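Long-range contacts in beta-hexosaminidase (Neisseria gonorrhoeae, PDB 6JTJ), which hydrolyses terminal non-reducing N-acetylhexosamine residues and probably serves peptidoglycan recycling by freeing N-acetylglucosamine from cell-wall fragments: residues M48-A53 and I73-N78; L161-V166 and K206-H211; L224-D229 and H259-Q264. All blocks are in the same frame, centred on the assembly; numbering follows the deposited sequence.

Contact 1. Residues M48-A53 and I73-N78; sequences MADIAA and ILFRRN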
ATOM      1  N   MET C  48       1.250  18.120  14.032  1.00 26.99           N
ATOM      2  CA  MET C  48       0.454  17.036  14.578  1.00 29.05           C
ATOM      3  C   MET C  48       1.403  15.891  14.885  1.00 29.84           C
ATOM      4  O   MET C  48       2.091  15.380  14.015  1.00 27.25           O
ATOM      5  CB  MET C  48      -0.623  16.592  13.596  1.00 29.88           C
ATOM      6  CG  MET C  48      -1.491  15.448  14.096  1.00 32.59           C
ATOM      7  SD  MET C  48      -2.962  15.119  13.074  1.00 34.03           S
ATOM      8  CE  MET C  48      -4.215  16.016  13.972  1.00 29.45           C
ATOM      9  N   ALA C  49       1.476  15.524  16.150  1.00 33.31           N
ATOM     10  CA  ALA C  49       2.435  14.519  16.583  1.00 36.93           C
ATOM     11  C   ALA C  49       1.663  13.269  16.952  1.00 37.84           C
ATOM     12  O   ALA C  49       0.502  13.146  16.592  1.00 36.69           O
ATOM     13  CB  ALA C  49       3.258  15.051  17.747  1.00 36.55           C
ATOM     14  N   ASP C  50       2.304  12.341  17.650  1.00 37.94           N
ATOM     15  CA  ASP C  50       1.622  11.139  18.092  1.00 43.12           C
ATOM     16  C   ASP C  50       2.252  10.636  19.381  1.00 43.17           C
ATOM     17  O   ASP C  50       3.080  11.308  19.968  1.00 46.02           O
ATOM     18  CB  ASP C  50       1.646  10.081  16.987  1.00 44.89           C
ATOM     19  CG  ASP C  50       3.026   9.557  16.703  1.00 44.75           C
ATOM     20  OD1 ASP C  50       4.000   9.968  17.385  1.00 46.52           O
ATOM     21  OD2 ASP C  50       3.136   8.741  15.759  1.00 45.94           O
ATOM     22  N   ILE C  51       1.841   9.469  19.831  1.00 47.29           N
ATOM     23  CA  ILE C  51       2.287   8.974  21.121  1.00 50.88           C
ATOM     24  C   ILE C  51       2.520   7.479  21.041  1.00 51.69           C
ATOM     25  O   ILE C  51       2.045   6.813  20.125  1.00 46.41           O
ATOM     26  CB  ILE C  51       1.318   9.363  22.256  1.00 53.60           C
ATOM     27  CG1 ILE C  51      -0.107   8.928  21.929  1.00 54.32           C
ATOM     28  CG2 ILE C  51       1.362  10.878  22.462  1.00 54.33           C
ATOM     29  CD1 ILE C  51      -1.056   9.044  23.104  1.00 55.47           C
ATOM     30  N   ALA C  52       3.273   6.963  22.007  1.00 52.99           N
ATOM     31  CA  ALA C  52       3.842   5.630  21.890  1.00 46.92           C
ATOM     32  C   ALA C  52       2.860   4.520  22.177  1.00 44.78           C
ATOM     33  O   ALA C  52       2.812   3.525  21.446  1.00 45.91           O
ATOM     34  CB  ALA C  52       5.051   5.512  22.800  1.00 49.62           C
ATOM     35  N   ALA C  53       2.083   4.656  23.239  1.00 44.19           N
ATOM     36  CA  ALA C  53       1.304   3.519  23.724  1.00 46.98           C
ATOM     37  C   ALA C  53      -0.037   3.936  24.316  1.00 45.95           C
ATOM     38  O   ALA C  53      -0.693   4.839  23.783  1.00 48.33           O
ATOM     39  CB  ALA C  53       2.144   2.700  24.712  1.00 47.51           C
ATOM     40  N   ILE C  73      -2.337  12.379  16.279  1.00 27.52           N
ATOM     41  CA  ILE C  73      -2.944  11.293  15.527  1.00 26.87           C
ATOM     42  C   ILE C  73      -2.699  10.011  16.303  1.00 27.44           C
ATOM     43  O   ILE C  73      -1.577   9.752  16.737  1.00 26.46           O
ATOM     44  CB  ILE C  73      -2.415  11.179  14.064  1.00 26.77           C
ATOM     45  CG1 ILE C  73      -2.987   9.952  13.348  1.00 27.33           C
ATOM     46  CG2 ILE C  73      -0.899  11.072  14.019  1.00 27.44           C
ATOM     47  CD1 ILE C  73      -2.681   9.952  11.860  1.00 29.15           C
ATOM     48  N   LEU C  74      -3.751   9.213  16.455  1.00 26.71           N
ATOM     49  CA  LEU C  74      -3.654   7.932  17.130  1.00 30.04           C
ATOM     50  C   LEU C  74      -3.636   6.768  16.146  1.00 30.53           C
ATOM     51  O   LEU C  74      -4.086   6.883  15.001  1.00 26.88           O
ATOM     52  CB  LEU C  74      -4.822   7.751  18.096  1.00 30.33           C
ATOM     53  CG  LEU C  74      -4.904   8.790  19.224  1.00 32.80           C
ATOM     54  CD1 LEU C  74      -6.165   8.582  20.039  1.00 33.23           C
ATOM     55  CD2 LEU C  74      -3.676   8.728  20.128  1.00 35.22           C
ATOM     56  N   PHE C  75      -3.091   5.652  16.621  1.00 30.54           N
ATOM     57  CA  PHE C  75      -2.930   4.440  15.838  1.00 31.89           C
ATOM     58  C   PHE C  75      -3.373   3.252  16.675  1.00 33.99           C
ATOM     59  O   PHE C  75      -3.717   3.406  17.846  1.00 30.93           O
ATOM     60  CB  PHE C  75      -1.470   4.278  15.427  1.00 32.06           C
ATOM     61  CG  PHE C  75      -0.992   5.345  14.492  1.00 31.68           C
ATOM     62  CD1 PHE C  75      -1.291   5.285  13.151  1.00 29.98           C
ATOM     63  CD2 PHE C  75      -0.260   6.421  14.965  1.00 32.60           C
ATOM     64  CE1 PHE C  75      -0.852   6.256  12.290  1.00 30.81           C
ATOM     65  CE2 PHE C  75       0.175   7.407  14.112  1.00 32.33           C
ATOM     66  CZ  PHE C  75      -0.115   7.318  12.767  1.00 31.93           C
ATOM     67  N   ARG C  76      -3.340   2.058  16.082  1.00 36.98           N
ATOM     68  CA  ARG C  76      -3.769   0.859  16.786  1.00 35.81           C
ATOM     69  C   ARG C  76      -2.948   0.599  18.062  1.00 35.27           C
ATOM     70  O   ARG C  76      -3.480   0.100  19.027  1.00 32.55           O
ATOM     71  CB  ARG C  76      -3.724  -0.366  15.877  1.00 35.41           C
ATOM     72  CG  ARG C  76      -4.279  -1.627  16.533  1.00 33.28           C
ATOM     73  CD  ARG C  76      -4.518  -2.749  15.544  1.00 33.42           C
ATOM     74  NE  ARG C  76      -5.644  -2.474  14.647  1.00 30.02           N
ATOM     75  CZ  ARG C  76      -6.018  -3.264  13.642  1.00 30.56           C
ATOM     76  NH1 ARG C  76      -5.380  -4.412  13.408  1.00 29.81           N
ATOM     77  NH2 ARG C  76      -7.030  -2.912  12.853  1.00 29.21           N
ATOM     78  N   ARG C  77      -1.663   0.940  18.046  1.00 37.09           N
ATOM     79  CA  ARG C  77      -0.791   0.752  19.216  1.00 39.19           C
ATOM     80  C   ARG C  77      -1.211   1.597  20.418  1.00 41.65           C
ATOM     81  O   ARG C  77      -0.756   1.356  21.533  1.00 47.34           O
ATOM     82  CB  ARG C  77       0.666   1.087  18.875  1.00 36.99           C
ATOM     83  CG  ARG C  77       0.902   2.548  18.549  1.00 35.62           C
ATOM     84  CD  ARG C  77       2.376   2.853  18.396  1.00 35.14           C
ATOM     85  NE  ARG C  77       2.575   4.300  18.394  1.00 34.29           N
ATOM     86  CZ  ARG C  77       2.642   5.057  17.305  1.00 35.15           C
ATOM     87  NH1 ARG C  77       2.564   4.518  16.090  1.00 33.59           N
ATOM     88  NH2 ARG C  77       2.817   6.365  17.425  1.00 34.81           N
ATOM     89  N   ASN C  78      -2.071   2.583  20.189  1.00 41.40           N
ATOM     90  CA  ASN C  78      -2.590   3.416  21.262  1.00 38.62           C
ATOM     91  C   ASN C  78      -3.916   2.905  21.798  1.00 39.47           C
ATOM     92  O   ASN C  78      -4.537   3.566  22.634  1.00 37.61           O
ATOM     93  CB  ASN C  78      -2.776   4.848  20.774  1.00 35.49           C
ATOM     94  CG  ASN C  78      -1.533   5.419  20.160  1.00 35.95           C
ATOM     95  OD1 ASN C  78      -1.535   5.833  19.001  1.00 36.95           O
ATOM     96  ND2 ASN C  78      -0.443   5.447  20.928  1.00 36.10           N
TER
HETATM   97  O   HOH W   1      -0.138   7.969  18.517  1.00 30.44           O
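Arg77 and Asn78 both reach for the backbone oxygen of Ile51, at the point where two neighbouring parallel strands of the (beta/alpha)8 barrel give way to loops. Arg77 NH2 donates to Ile51 O at 2.8 Å, and Asn78 ND2 to the same Ile51 O at 2.9 Å. The two donors come from opposite faces of the carbonyl plane, one above and one below, and a weak bond from Arg77 NE adds a third donor. Asn78 ND2 spends its other hydrogen on Ala53 O, also at 2.9 Å, and both acceptors lie close to its amide plane. The far end of that amide is fixed too: Asn78 OD1 takes the N-H of Phe75 in the carbonyl plane, on a lone pair, at 2.8 Å. Gripped at both ends, the amide can hardly turn over. With CG beside the backbone N (chi1 -54°), OD1 is brought back to that N-H within the same turn.

Further out, Arg77 NH2 makes a salt bridge with Asp50 OD2 at 2.9 Å; the hydrogen bond in it is weak, and carboxylate and guanidinium stand nearly perpendicular, 86° apart. Asn326, just after strand 321-323, which lies beside strand 47-49, bonds to both Asp50 OD2 and Arg77 NH1, holding the pair in place. Behind this polar layer lies the beta-alpha-beta crossover itself, strand 47-49, helix 58-64 and strand 69-74. Ile51 CD1 packs against Leu74 CD2, with helix 82-94 touching both residues, and the strands are tied by Ile73 N bonding Ala49 O at 3.0 Å.

Contact 2. Residues L161-V166 and K206-H211; sequences LSFTPV and KSCGKH. With NAG (2-acetamido-2-deoxy-beta-D-glucopyranose), chain I.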
ATOM      1  N   LEU C 161     -11.895  13.739  14.895  1.00 29.34           N
ATOM      2  CA  LEU C 161     -11.961  13.604  13.449  1.00 28.69           C
ATOM      3  C   LEU C 161     -11.391  12.256  13.015  1.00 26.98           C
ATOM      4  O   LEU C 161     -10.363  11.813  13.543  1.00 28.71           O
ATOM      5  CB  LEU C 161     -11.110  14.716  12.858  1.00 32.06           C
ATOM      6  CG  LEU C 161     -10.790  14.752  11.371  1.00 33.61           C
ATOM      7  CD1 LEU C 161     -11.962  15.312  10.597  1.00 36.56           C
ATOM      8  CD2 LEU C 161      -9.587  15.619  11.138  1.00 35.00           C
ATOM      9  N   SER C 162     -12.050  11.620  12.053  1.00 24.95           N
ATOM     10  CA  SER C 162     -11.443  10.528  11.284  1.00 24.92           C
ATOM     11  C   SER C 162     -10.960  11.042   9.930  1.00 23.26           C
ATOM     12  O   SER C 162     -11.624  11.863   9.296  1.00 20.71           O
ATOM     13  CB  SER C 162     -12.441   9.404  11.053  1.00 24.48           C
ATOM     14  OG  SER C 162     -11.870   8.389  10.240  1.00 26.19           O
ATOM     15  N   PHE C 163      -9.786  10.582   9.506  1.00 24.13           N
ATOM     16  CA  PHE C 163      -9.240  10.959   8.210  1.00 24.81           C
ATOM     17  C   PHE C 163      -9.938  10.150   7.107  1.00 22.00           C
ATOM     18  O   PHE C 163      -9.425   9.160   6.628  1.00 23.03           O
ATOM     19  CB  PHE C 163      -7.702  10.779   8.171  1.00 28.10           C
ATOM     20  CG  PHE C 163      -6.936  11.753   9.053  1.00 30.77           C
ATOM     21  CD1 PHE C 163      -7.226  13.108   9.026  1.00 35.26           C
ATOM     22  CD2 PHE C 163      -5.918  11.330   9.899  1.00 31.79           C
ATOM     23  CE1 PHE C 163      -6.514  14.011   9.812  1.00 36.92           C
ATOM     24  CE2 PHE C 163      -5.200  12.238  10.681  1.00 33.70           C
ATOM     25  CZ  PHE C 163      -5.497  13.579  10.632  1.00 34.44           C
ATOM     26  N   THR C 164     -11.119  10.619   6.724  1.00 21.19           N
ATOM     27  CA  THR C 164     -11.960   9.966   5.754  1.00 20.68           C
ATOM     28  C   THR C 164     -12.905  11.046   5.228  1.00 20.43           C
ATOM     29  O   THR C 164     -13.227  12.005   5.953  1.00 21.53           O
ATOM     30  CB  THR C 164     -12.680   8.772   6.410  1.00 20.90           C
ATOM     31  OG1 THR C 164     -13.210   7.888   5.418  1.00 21.18           O
ATOM     32  CG2 THR C 164     -13.794   9.235   7.354  1.00 21.75           C
ATOM     33  N   PRO C 165     -13.362  10.921   3.972  1.00 21.11           N
ATOM     34  CA  PRO C 165     -13.232   9.810   3.054  1.00 18.63           C
ATOM     35  C   PRO C 165     -12.137   9.887   2.003  1.00 17.60           C
ATOM     36  O   PRO C 165     -11.713  10.975   1.592  1.00 16.23           O
ATOM     37  CB  PRO C 165     -14.546   9.850   2.319  1.00 19.51           C
ATOM     38  CG  PRO C 165     -14.817  11.315   2.172  1.00 20.06           C
ATOM     39  CD  PRO C 165     -14.333  11.916   3.467  1.00 21.15           C
ATOM     40  N   VAL C 166     -11.767   8.704   1.521  1.00 16.43           N
ATOM     41  CA  VAL C 166     -11.016   8.549   0.295  1.00 16.99           C
ATOM     42  C   VAL C 166     -11.878   8.968  -0.901  1.00 17.40           C
ATOM     43  O   VAL C 166     -12.981   8.459  -1.077  1.00 19.88           O
ATOM     44  CB  VAL C 166     -10.562   7.087   0.134  1.00 17.17           C
ATOM     45  CG1 VAL C 166      -9.950   6.846  -1.240  1.00 17.77           C
ATOM     46  CG2 VAL C 166      -9.555   6.748   1.220  1.00 17.81           C
ATOM     47  N   LYS C 206     -16.315  16.484  11.158  1.00 25.90           N
ATOM     48  CA  LYS C 206     -16.055  16.937   9.804  1.00 25.01           C
ATOM     49  C   LYS C 206     -15.356  15.845   8.979  1.00 24.50           C
ATOM     50  O   LYS C 206     -15.097  14.756   9.482  1.00 24.96           O
ATOM     51  CB  LYS C 206     -15.172  18.183   9.843  1.00 26.87           C
ATOM     52  CG  LYS C 206     -15.759  19.332  10.662  1.00 27.13           C
ATOM     53  CD  LYS C 206     -17.116  19.747  10.136  1.00 27.56           C
ATOM     54  CE  LYS C 206     -17.528  21.084  10.717  1.00 30.10           C
ATOM     55  NZ  LYS C 206     -17.477  21.067  12.210  1.00 28.96           N
ATOM     56  N   SER C 207     -15.059  16.150   7.711  1.00 22.77           N
ATOM     57  CA  SER C 207     -14.433  15.196   6.795  1.00 21.15           C
ATOM     58  C   SER C 207     -13.042  15.649   6.328  1.00 20.76           C
ATOM     59  O   SER C 207     -12.688  16.831   6.400  1.00 19.44           O
ATOM     60  CB  SER C 207     -15.298  15.027   5.575  1.00 20.54           C
ATOM     61  OG  SER C 207     -15.296  16.239   4.824  1.00 19.86           O
ATOM     62  N   CYS C 208     -12.243  14.673   5.887  1.00 21.74           N
ATOM     63  CA  CYS C 208     -10.916  14.922   5.339  1.00 20.30           C
ATOM     64  C   CYS C 208     -10.754  14.098   4.079  1.00 20.36           C
ATOM     65  O   CYS C 208     -10.656  12.865   4.158  1.00 20.42           O
ATOM     66  CB  CYS C 208      -9.828  14.546   6.352  1.00 21.39           C
ATOM     67  SG  CYS C 208      -8.157  14.733   5.711  1.00 21.92           S
ATOM     68  N   GLY C 209     -10.748  14.776   2.934  1.00 18.52           N
ATOM     69  CA  GLY C 209     -10.659  14.112   1.656  1.00 18.53           C
ATOM     70  C   GLY C 209      -9.239  13.667   1.358  1.00 18.05           C
ATOM     71  O   GLY C 209      -8.312  14.408   1.620  1.00 17.63           O
ATOM     72  N   LYS C 210      -9.084  12.463   0.820  1.00 17.42           N
ATOM     73  CA  LYS C 210      -7.772  11.904   0.501  1.00 17.69           C
ATOM     74  C   LYS C 210      -7.820  11.254  -0.878  1.00 16.80           C
ATOM     75  O   LYS C 210      -8.849  10.664  -1.207  1.00 15.56           O
ATOM     76  CB  LYS C 210      -7.415  10.800   1.505  1.00 18.00           C
ATOM     77  CG  LYS C 210      -7.705  11.144   2.938  1.00 18.72           C
ATOM     78  CD  LYS C 210      -6.933  10.235   3.901  1.00 18.33           C
ATOM     79  CE  LYS C 210      -7.485   8.828   3.972  1.00 18.58           C
ATOM     80  NZ  LYS C 210      -7.164   8.230   5.313  1.00 19.49           N
ATOM     81  N   HIS C 211      -6.749  11.286  -1.692  1.00 16.57           N
ATOM     82  CA  HIS C 211      -5.485  11.971  -1.447  1.00 16.18           C
ATOM     83  C   HIS C 211      -5.312  12.950  -2.588  1.00 15.58           C
ATOM     84  O   HIS C 211      -5.113  12.550  -3.722  1.00 15.53           O
ATOM     85  CB  HIS C 211      -4.331  10.971  -1.407  1.00 16.16           C
ATOM     86  CG  HIS C 211      -4.537   9.871  -0.424  1.00 16.26           C
ATOM     87  ND1 HIS C 211      -5.384   8.806  -0.660  1.00 15.93           N
ATOM     88  CD2 HIS C 211      -4.005   9.664   0.803  1.00 16.33           C
ATOM     89  CE1 HIS C 211      -5.353   7.984   0.371  1.00 16.20           C
ATOM     90  NE2 HIS C 211      -4.531   8.485   1.272  1.00 16.59           N
TER
HETATM   91  C1  NAG I 401      -0.799   8.000   4.604  1.00 49.64           C
HETATM   92  C2  NAG I 401      -2.051   7.312   4.040  1.00 48.63           C
HETATM   93  C3  NAG I 401      -3.288   8.104   4.391  1.00 47.41           C
HETATM   94  C4  NAG I 401      -3.334   8.412   5.886  1.00 47.08           C
HETATM   95  C5  NAG I 401      -2.107   9.186   6.325  1.00 46.56           C
HETATM   96  C6  NAG I 401      -2.063   9.330   7.849  1.00 46.47           C
HETATM   97  C7  NAG I 401      -2.330   6.111   1.863  1.00 55.58           C
HETATM   98  C8  NAG I 401      -2.737   4.927   2.636  1.00 55.02           C
HETATM   99  N2  NAG I 401      -2.014   7.179   2.605  1.00 50.48           N
HETATM  100  O1  NAG I 401       0.261   7.071   4.732  1.00 48.37           O
HETATM  101  O3  NAG I 401      -4.421   7.376   3.974  1.00 41.73           O
HETATM  102  O4  NAG I 401      -4.499   9.115   6.235  1.00 39.15           O
HETATM  103  O5  NAG I 401      -0.953   8.473   5.934  1.00 49.95           O
HETATM  104  O6  NAG I 401      -1.950   8.087   8.524  1.00 41.56           O
HETATM  105  O7  NAG I 401      -2.258   6.062   0.623  1.00 51.89           O
HETATM  106  O   HOH W   2     -14.252  12.245  10.094  1.00 17.93           O
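Lys210 bends once, at its third torsion (chi3 -73°), which swings NZ round to the Phe163 carbonyl, where it bonds to O at 2.8 Å, tilted from the carbonyl plane. Cys208 has SG anti to the backbone N (chi1 177°), which sets the sulfur beside the Phe163 ring, SG lying 3.8 Å from CD1 in an oblique sulfur-aromatic contact. The segments carry strand 161-162 with the loop after it, and most of strand 208-212; their meeting closes the ring of the (beta/alpha)8 barrel between its fourth and fifth strands.

The backbones run in roughly the same direction and are joined sparingly. Cys208 N gives a nearly straight bond to Thr164 O at 2.8 Å, Lys210 N makes a more bent one to Pro165 O at 3.1 Å, and a single bridge pairs Val166 with Lys210. At the other end, a water donates to both Ser162 O and Lys206 O and spans the gap. Phe163 centres an inverse gamma turn and Pro165 follows a cis peptide bond, so the chain here leaves regular strand geometry.

This end of the barrel holds the sugar, which Asp105 and Asp221 O of the second subunit also bond. Lys210 NZ, besides its bond to Phe163 O, donates to NAG O4 at 3.0 Å and NAG O3 at 3.2 Å and makes a salt bridge with Glu107. The carbonyl and the carboxylate probably position the ammonium group for the sugar hydroxyls, in keeping with the predicted substrate-binding role of Lys210 and His211; with three hydrogens for four partners, it must share them. Asp168 bonds to ND1 of His211, orienting the ring, and across it NE2 of His211 hydrogen-bonds NAG O3 at 2.9 Å, the hydroxyl lying at the ring edge.

Contact 3. Residues L224-D229 and H259-Q264; sequences LVLPED and HVVYPQ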
ATOM      1  N   LEU C 224       6.223   2.483  -0.031  1.00 90.09           N
ATOM      2  CA  LEU C 224       7.291   3.514   0.015  1.00 93.41           C
ATOM      3  C   LEU C 224       8.024   3.868  -1.318  1.00 89.20           C
ATOM      4  O   LEU C 224       9.143   4.335  -1.305  1.00 91.85           O
ATOM      5  CB  LEU C 224       8.504   3.102   0.882  1.00 93.74           C
ATOM      6  CG  LEU C 224       8.251   2.370   2.190  1.00 90.71           C
ATOM      7  CD1 LEU C 224       9.554   1.694   2.522  1.00 92.88           C
ATOM      8  CD2 LEU C 224       7.780   3.252   3.317  1.00 88.61           C
ATOM      9  N   VAL C 225       7.381   3.663  -2.450  1.00 84.34           N
ATOM     10  CA  VAL C 225       7.794   4.181  -3.729  1.00 82.72           C
ATOM     11  C   VAL C 225       7.040   5.509  -3.840  1.00 81.41           C
ATOM     12  O   VAL C 225       6.092   5.725  -3.106  1.00 74.41           O
ATOM     13  CB  VAL C 225       7.358   3.199  -4.814  1.00 81.09           C
ATOM     14  CG1 VAL C 225       7.353   3.815  -6.189  1.00 82.52           C
ATOM     15  CG2 VAL C 225       8.173   1.909  -4.736  1.00 81.51           C
ATOM     16  N   LEU C 226       7.508   6.385  -4.737  1.00 78.16           N
ATOM     17  CA  LEU C 226       6.901   7.673  -5.074  1.00 74.05           C
ATOM     18  C   LEU C 226       6.489   7.743  -6.545  1.00 62.75           C
ATOM     19  O   LEU C 226       7.226   8.192  -7.384  1.00 68.90           O
ATOM     20  CB  LEU C 226       7.831   8.845  -4.728  1.00 76.84           C
ATOM     21  CG  LEU C 226       7.383  10.242  -5.192  1.00 81.23           C
ATOM     22  CD1 LEU C 226       5.894  10.451  -5.117  1.00 79.59           C
ATOM     23  CD2 LEU C 226       8.104  11.437  -4.597  1.00 80.52           C
ATOM     24  N   PRO C 227       5.274   7.338  -6.796  1.00 50.61           N
ATOM     25  CA  PRO C 227       4.686   7.050  -8.093  1.00 45.53           C
ATOM     26  C   PRO C 227       4.527   8.283  -8.963  1.00 42.36           C
ATOM     27  O   PRO C 227       4.516   9.410  -8.469  1.00 41.41           O
ATOM     28  CB  PRO C 227       3.311   6.465  -7.738  1.00 46.94           C
ATOM     29  CG  PRO C 227       3.362   6.161  -6.272  1.00 49.90           C
ATOM     30  CD  PRO C 227       4.292   7.184  -5.717  1.00 49.73           C
ATOM     31  N   GLU C 228       4.369   8.054 -10.258  1.00 40.87           N
ATOM     32  CA  GLU C 228       4.240   9.126 -11.235  1.00 38.95           C
ATOM     33  C   GLU C 228       2.951   8.993 -12.026  1.00 36.70           C
ATOM     34  O   GLU C 228       2.678   7.942 -12.603  1.00 36.97           O
ATOM     35  CB  GLU C 228       5.431   9.079 -12.178  1.00 38.41           C
ATOM     36  CG  GLU C 228       5.828  10.422 -12.725  1.00 40.83           C
ATOM     37  CD  GLU C 228       7.076  10.308 -13.595  1.00 45.18           C
ATOM     38  OE1 GLU C 228       8.168  10.144 -13.008  1.00 44.10           O
ATOM     39  OE2 GLU C 228       6.964  10.330 -14.854  1.00 43.82           O
ATOM     40  N   ASP C 229       2.158  10.062 -12.051  1.00 34.81           N
ATOM     41  CA  ASP C 229       0.901  10.108 -12.805  1.00 32.60           C
ATOM     42  C   ASP C 229       1.158  11.050 -13.966  1.00 31.79           C
ATOM     43  O   ASP C 229       1.252  12.247 -13.782  1.00 31.76           O
ATOM     44  CB  ASP C 229      -0.242  10.628 -11.897  1.00 32.38           C
ATOM     45  CG  ASP C 229      -1.631  10.586 -12.557  1.00 32.76           C
ATOM     46  OD1 ASP C 229      -1.738  10.720 -13.792  1.00 32.09           O
ATOM     47  OD2 ASP C 229      -2.647  10.452 -11.820  1.00 31.28           O
ATOM     48  N   HIS C 259       1.170  11.465  -2.149  1.00 29.60           N
ATOM     49  CA  HIS C 259       2.609  11.401  -2.347  1.00 34.76           C
ATOM     50  C   HIS C 259       2.846  10.879  -3.757  1.00 32.53           C
ATOM     51  O   HIS C 259       3.201   9.715  -3.968  1.00 34.98           O
ATOM     52  CB  HIS C 259       3.246  10.494  -1.288  1.00 42.22           C
ATOM     53  CG  HIS C 259       4.733  10.575  -1.233  1.00 54.40           C
ATOM     54  ND1 HIS C 259       5.451  11.758  -1.285  1.00 59.08           N
ATOM     55  CD2 HIS C 259       5.640   9.583  -1.117  1.00 59.18           C
ATOM     56  CE1 HIS C 259       6.742  11.478  -1.221  1.00 63.96           C
ATOM     57  NE2 HIS C 259       6.880  10.167  -1.115  1.00 65.91           N
ATOM     58  N   VAL C 260       2.598  11.745  -4.726  1.00 28.94           N
ATOM     59  CA  VAL C 260       2.577  11.367  -6.126  1.00 27.68           C
ATOM     60  C   VAL C 260       3.032  12.588  -6.918  1.00 27.09           C
ATOM     61  O   VAL C 260       2.620  13.706  -6.610  1.00 25.45           O
ATOM     62  CB  VAL C 260       1.141  10.983  -6.572  1.00 26.56           C
ATOM     63  CG1 VAL C 260       1.059  10.818  -8.081  1.00 27.35           C
ATOM     64  CG2 VAL C 260       0.682   9.706  -5.888  1.00 27.10           C
ATOM     65  N   VAL C 261       3.840  12.361  -7.948  1.00 26.55           N
ATOM     66  CA  VAL C 261       4.269  13.425  -8.848  1.00 27.53           C
ATOM     67  C   VAL C 261       3.415  13.399 -10.094  1.00 27.53           C
ATOM     68  O   VAL C 261       3.160  12.326 -10.657  1.00 29.06           O
ATOM     69  CB  VAL C 261       5.750  13.273  -9.258  1.00 30.80           C
ATOM     70  CG1 VAL C 261       6.186  14.456 -10.099  1.00 30.88           C
ATOM     71  CG2 VAL C 261       6.625  13.177  -8.032  1.00 32.47           C
ATOM     72  N   TYR C 262       2.959  14.576 -10.503  1.00 26.69           N
ATOM     73  CA  TYR C 262       2.149  14.741 -11.693  1.00 28.35           C
ATOM     74  C   TYR C 262       2.957  15.661 -12.628  1.00 29.91           C
ATOM     75  O   TYR C 262       2.709  16.865 -12.670  1.00 30.20           O
ATOM     76  CB  TYR C 262       0.795  15.376 -11.339  1.00 25.87           C
ATOM     77  CG  TYR C 262       0.020  14.615 -10.269  1.00 25.62           C
ATOM     78  CD1 TYR C 262       0.343  14.729  -8.926  1.00 24.67           C
ATOM     79  CD2 TYR C 262      -1.050  13.795 -10.608  1.00 24.52           C
ATOM     80  CE1 TYR C 262      -0.364  14.040  -7.955  1.00 24.50           C
ATOM     81  CE2 TYR C 262      -1.745  13.087  -9.641  1.00 24.61           C
ATOM     82  CZ  TYR C 262      -1.404  13.227  -8.312  1.00 22.60           C
ATOM     83  OH  TYR C 262      -2.099  12.531  -7.370  1.00 21.56           O
ATOM     84  N   PRO C 263       3.912  15.088 -13.386  1.00 32.78           N
ATOM     85  CA  PRO C 263       4.908  15.905 -14.112  1.00 35.29           C
ATOM     86  C   PRO C 263       4.360  16.932 -15.079  1.00 34.54           C
ATOM     87  O   PRO C 263       4.970  17.975 -15.254  1.00 37.70           O
ATOM     88  CB  PRO C 263       5.743  14.875 -14.859  1.00 34.78           C
ATOM     89  CG  PRO C 263       5.566  13.619 -14.081  1.00 33.97           C
ATOM     90  CD  PRO C 263       4.135  13.653 -13.627  1.00 33.22           C
ATOM     91  N   GLN C 264       3.208  16.691 -15.677  1.00 35.21           N
ATOM     92  CA  GLN C 264       2.627  17.709 -16.552  1.00 36.35           C
ATOM     93  C   GLN C 264       2.187  18.964 -15.812  1.00 37.02           C
ATOM     94  O   GLN C 264       1.919  19.982 -16.445  1.00 37.18           O
ATOM     95  CB  GLN C 264       1.444  17.144 -17.344  1.00 39.61           C
ATOM     96  CG  GLN C 264       1.856  16.177 -18.442  1.00 42.69           C
ATOM     97  CD  GLN C 264       0.766  16.017 -19.481  1.00 47.05           C
ATOM     98  OE1 GLN C 264       0.221  17.000 -19.979  1.00 53.65           O
ATOM     99  NE2 GLN C 264       0.407  14.775 -19.781  1.00 48.57           N
TER
HETATM  100  O   HOH W   3       1.324  14.582 -14.924  1.00 34.10           O
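Leu226, Asp229 and His259 bury the greatest areas where the chain following strand 208-212 is drawn against the chain following strand 254-257. Leu226 is poorly ordered, so its exact placement is uncertain. At the Leu226 end, as modelled, CD1 of Leu226 lies almost straight over the centre of the His259 imidazole, 3.9 Å from the centroid, in a CH-pi contact, while its other methyl, CD2, rests near CE1 of His259 at 3.6 Å. CD1 also meets Val261 CG2.

Asp229, at the other end, is buried. Its N-H points to Val261 O at 2.8 Å, and Val261 N in turn bonds Pro227 O at 3.1 Å, the pattern of a single parallel beta bridge centred on Glu228 and Val261. The Asp229 side chain lies obliquely against the Tyr262 ring, CB 3.5 Å from CD2, with the carboxylate turned 35° from the ring plane. OD2 then makes a salt bridge with Arg231, and Tyr262 OH is held by Gly214. A water joins Asp229 O to Gln264 N.

His259 also comes close to Asp294, the predicted nucleophile, and the loop entering this bridge carries the predicted proton donor/acceptor, His223. The chemistry is therefore uneven: two straight backbone bonds fasten the middle and the Asp229 end, where the carboxylate is paired as well, whereas the Leu226 end, nearer the catalytic residue, rests mainly on the CH-pi contact and methyl packing, consistent with a loop anchored at its base and mobile towards its tip.

Overall arrangement
Contacts 1 and 2 are buried and belong to the barrel sheet: contact 1 joins its first two strands, contact 2 its fourth and fifth, and they meet where Phe163 packs against Ile73 and Met48. Contact 3 touches neither. Its centre lies about 20 Å from the centre of the chain; it is partly exposed, and pairs loops that continue beyond the fifth and sixth strands, so strand 208-212 leads from contact 2 towards contact 3. Chemistry follows place. In contact 1 charged and amide side chains donate to backbone carbonyls; in contact 2 a buried lysine is shared between backbone, carboxylate and sugar; contact 3 relies on one backbone bridge and apolar packing.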